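Local coordinates for protein cyanuric acid amidohydrolase (Azorhizobium caulinodans, PDB 4NQ3) that hydrolyses cyanuric acid, opening its s-triazine ring to give carboxybiuret, which decarboxylates spontaneously to biuret, a step in atrazine breakdown, at residues Leu272-Leu283 with Pro346-Met355. Sequence-based numbering, arbitrary orientation.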
loop_
_atom_site.group_PDB
_atom_site.type_symbol
_atom_site.label_atom_id
_atom_site.label_comp_id
_atom_site.label_asym_id
_atom_site.label_seq_id
_atom_site.Cartn_x
_atom_site.Cartn_y
_atom_site.Cartn_z
ATOM N N LEU A 272 19.219 22.060 27.533
ATOM C CA LEU A 272 19.646 23.059 26.551
ATOM C C LEU A 272 19.228 24.505 26.881
ATOM O O LEU A 272 19.653 25.450 26.188
ATOM C CB LEU A 272 19.084 22.686 25.186
ATOM C CG LEU A 272 19.661 21.464 24.488
ATOM C CD1 LEU A 272 18.763 21.085 23.317
ATOM C CD2 LEU A 272 21.071 21.758 24.006
ATOM N N GLY A 273 18.395 24.669 27.915
ATOM C CA GLY A 273 17.878 25.977 28.289
ATOM C C GLY A 273 17.023 26.611 27.199
ATOM O O GLY A 273 17.022 27.829 26.991
ATOM N N ALA A 274 16.298 25.767 26.482
ATOM C CA ALA A 274 15.444 26.221 25.399
ATOM C C ALA A 274 14.013 25.724 25.567
ATOM O O ALA A 274 13.748 24.768 26.303
ATOM C CB ALA A 274 16.010 25.759 24.073
ATOM N N GLU A 275 13.074 26.397 24.918
ATOM C CA GLU A 275 11.707 25.901 24.915
ATOM C C GLU A 275 11.270 25.541 23.500
ATOM O O GLU A 275 11.805 26.068 22.517
ATOM C CB GLU A 275 10.765 26.913 25.571
ATOM C CG GLU A 275 10.873 28.339 25.075
ATOM C CD GLU A 275 10.285 29.309 26.085
ATOM O OE1 GLU A 275 10.196 28.924 27.272
ATOM O OE2 GLU A 275 9.899 30.437 25.697
ATOM N N ALA A 276 10.315 24.621 23.411
ATOM C CA ALA A 276 9.801 24.161 22.130
ATOM C C ALA A 276 9.359 25.333 21.254
ATOM O O ALA A 276 8.707 26.278 21.718
ATOM C CB ALA A 276 8.649 23.179 22.342
ATOM N N GLY A 277 9.729 25.269 19.981
ATOM C CA GLY A 277 9.361 26.299 19.033
ATOM C C GLY A 277 9.741 25.861 17.636
ATOM O O GLY A 277 10.394 24.826 17.463
ATOM N N GLU A 278 9.332 26.649 16.642
ATOM C CA GLU A 278 9.605 26.327 15.251
ATOM C C GLU A 278 11.089 26.043 15.081
ATOM O O GLU A 278 11.478 25.170 14.320
ATOM C CB GLU A 278 9.143 27.471 14.335
ATOM C CG GLU A 278 8.971 27.096 12.855
ATOM C CD GLU A 278 10.206 27.371 12.008
ATOM O OE1 GLU A 278 11.169 27.988 12.520
ATOM O OE2 GLU A 278 10.220 26.961 10.827
ATOM N N ALA A 279 11.913 26.713 15.869
ATOM C CA ALA A 279 13.359 26.601 15.715
ATOM C C ALA A 279 13.954 25.316 16.284
ATOM O O ALA A 279 15.074 24.957 15.938
ATOM C CB ALA A 279 14.034 27.794 16.340
ATOM N N THR A 280 13.242 24.630 17.172
ATOM C CA THR A 280 13.785 23.392 17.744
ATOM C C THR A 280 14.082 22.358 16.643
ATOM O O THR A 280 13.262 22.115 15.756
ATOM C CB THR A 280 12.818 22.754 18.755
ATOM O OG1 THR A 280 12.320 23.752 19.658
ATOM C CG2 THR A 280 13.519 21.657 19.527
ATOM N N ILE A 281 15.270 21.776 16.679
ATOM C CA ILE A 281 15.623 20.719 15.748
ATOM C C ILE A 281 15.523 19.372 16.452
ATOM O O ILE A 281 16.144 19.185 17.507
ATOM C CB ILE A 281 17.042 20.903 15.238
ATOM C CG1 ILE A 281 17.142 22.167 14.400
ATOM C CG2 ILE A 281 17.502 19.663 14.475
ATOM C CD1 ILE A 281 18.536 22.433 13.974
ATOM N N VAL A 282 14.784 18.427 15.875
ATOM C CA VAL A 282 14.598 17.126 16.521
ATOM C C VAL A 282 15.033 15.979 15.625
ATOM O O VAL A 282 14.637 15.920 14.467
ATOM C CB VAL A 282 13.126 16.899 16.926
ATOM C CG1 VAL A 282 13.007 15.653 17.779
ATOM C CG2 VAL A 282 12.585 18.118 17.673
ATOM N N LEU A 283 15.859 15.079 16.148
ATOM C CA LEU A 283 16.223 13.851 15.425
ATOM C C LEU A 283 15.817 12.657 16.284
ATOM O O LEU A 283 16.254 12.549 17.431
ATOM C CB LEU A 283 17.720 13.805 15.144
ATOM C CG LEU A 283 18.319 15.148 14.738
ATOM C CD1 LEU A 283 19.822 15.105 14.839
ATOM C CD2 LEU A 283 17.915 15.477 13.340
ATOM N N PRO A 346 16.639 6.455 20.393
ATOM C CA PRO A 346 17.233 7.731 20.800
ATOM C C PRO A 346 16.457 8.903 20.226
ATOM O O PRO A 346 15.865 8.816 19.129
ATOM C CB PRO A 346 18.638 7.681 20.196
ATOM C CG PRO A 346 18.894 6.220 19.953
ATOM C CD PRO A 346 17.554 5.659 19.562
ATOM N N VAL A 347 16.449 9.995 20.970
ATOM C CA VAL A 347 15.999 11.252 20.417
ATOM C C VAL A 347 17.013 12.303 20.842
ATOM O O VAL A 347 17.515 12.270 21.960
ATOM C CB VAL A 347 14.588 11.617 20.877
ATOM C CG1 VAL A 347 14.532 11.679 22.371
ATOM C CG2 VAL A 347 14.219 12.940 20.322
ATOM N N ALA A 348 17.377 13.183 19.919
ATOM C CA ALA A 348 18.307 14.261 20.213
ATOM C C ALA A 348 17.661 15.584 19.834
ATOM O O ALA A 348 16.839 15.649 18.916
ATOM C CB ALA A 348 19.612 14.068 19.472
ATOM N N VAL A 349 18.029 16.641 20.542
ATOM C CA VAL A 349 17.519 17.960 20.229
ATOM C C VAL A 349 18.676 18.897 20.035
ATOM O O VAL A 349 19.686 18.781 20.732
ATOM C CB VAL A 349 16.625 18.489 21.336
ATOM C CG1 VAL A 349 16.132 19.863 20.986
ATOM C CG2 VAL A 349 15.465 17.551 21.534
ATOM N N ILE A 350 18.544 19.813 19.082
ATOM C CA ILE A 350 19.581 20.813 18.839
ATOM C C ILE A 350 18.997 22.197 18.931
ATOM O O ILE A 350 18.157 22.574 18.117
ATOM C CB ILE A 350 20.220 20.665 17.477
ATOM C CG1 ILE A 350 21.008 19.362 17.398
ATOM C CG2 ILE A 350 21.128 21.851 17.217
ATOM C CD1 ILE A 350 21.631 19.155 16.070
ATOM N N ALA A 351 19.419 22.958 19.930
ATOM C CA ALA A 351 18.817 24.269 20.152
ATOM C C ALA A 351 19.847 25.313 20.568
ATOM O O ALA A 351 20.960 24.963 20.954
ATOM C CB ALA A 351 17.735 24.152 21.207
ATOM N N ALA A 352 19.482 26.591 20.497
ATOM C CA ALA A 352 20.310 27.622 21.119
ATOM C C ALA A 352 19.760 27.944 22.515
ATOM O O ALA A 352 18.563 27.764 22.787
ATOM C CB ALA A 352 20.368 28.866 20.263
ATOM N N ARG A 353 20.638 28.393 23.411
ATOM C CA ARG A 353 20.229 28.718 24.776
ATOM C C ARG A 353 19.492 30.055 24.838
ATOM O O ARG A 353 19.923 31.038 24.225
ATOM C CB ARG A 353 21.437 28.738 25.719
ATOM C CG ARG A 353 21.076 29.056 27.181
ATOM C CD ARG A 353 22.195 28.677 28.148
ATOM N NE ARG A 353 22.357 27.227 28.254
ATOM C CZ ARG A 353 21.635 26.450 29.061
ATOM N NH1 ARG A 353 20.700 26.989 29.834
ATOM N NH2 ARG A 353 21.842 25.139 29.102
ATOM N N THR A 354 18.374 30.074 25.564
ATOM C CA THR A 354 17.662 31.315 25.876
ATOM C C THR A 354 17.437 31.436 27.393
ATOM O O THR A 354 16.829 32.402 27.863
ATOM C CB THR A 354 16.299 31.402 25.142
ATOM O OG1 THR A 354 15.319 30.613 25.833
ATOM C CG2 THR A 354 16.435 30.916 23.695
HETATM N N MSE A 355 17.936 30.452 28.146
HETATM C CA MSE A 355 17.857 30.465 29.608
HETATM C C MSE A 355 18.878 29.515 30.239
HETATM O O MSE A 355 19.290 29.694 31.390
HETATM C CB MSE A 355 16.444 30.101 30.076
HETATM C CG MSE A 355 16.055 28.639 29.857
HETATM SE SE MSE A 355 14.150 28.278 30.190
HETATM C CE MSE A 355 13.347 29.444 28.830
HETATM O O HOH W 1 17.319 25.349 16.785
#
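Ile281 to Leu283 pair antiparallel with Ala348 to Ile350, joining the two middle strands of the mixed four-stranded sheet in the third repeating unit. Leu283 and Ala348 form a hydrogen-bonded pair: Leu283 N gives a nearly straight bond to Ala348 O (3.0 Å, 174°), and Ala348 N returns one to Leu283 O (2.8 Å). At Ile281 and Ile350 the bond from Ile350 N to Ile281 O is 2.9 Å, while the return bond is weak. Val282 and Val349 form the non-hydrogen-bonded pair between them.

With chi1 at -47°, Thr280 sets its methyl on the Val349 side and its hydroxyl beside Gly277 N. The methyl CG2 meets Val349 CG1 at 3.5 Å, while OG1 accepts a bond from Gly277 N within the type I turn. A glycine here would probably leave Gly277 N without this acceptor and open a gap beside Val349. Leu272 CD1 packs against Val349 CG1 (3.7 Å) and the Ala351 methyl, which also touches Ala274 CB.

Just past helix 263-271, Gly273 has positive phi and completes a Schellman motif. Its O accepts a bond from Thr354 N (3.0 Å). The Arg353 guanidinium lays one face over Leu272 O.

Strand 249-256 flanks 346-352, and strand 331-334 flanks 281-283. Helices 263-271 and 309-325 cover the Val282 and Val349 face; Ile281, on the other face, meets strand 2-10.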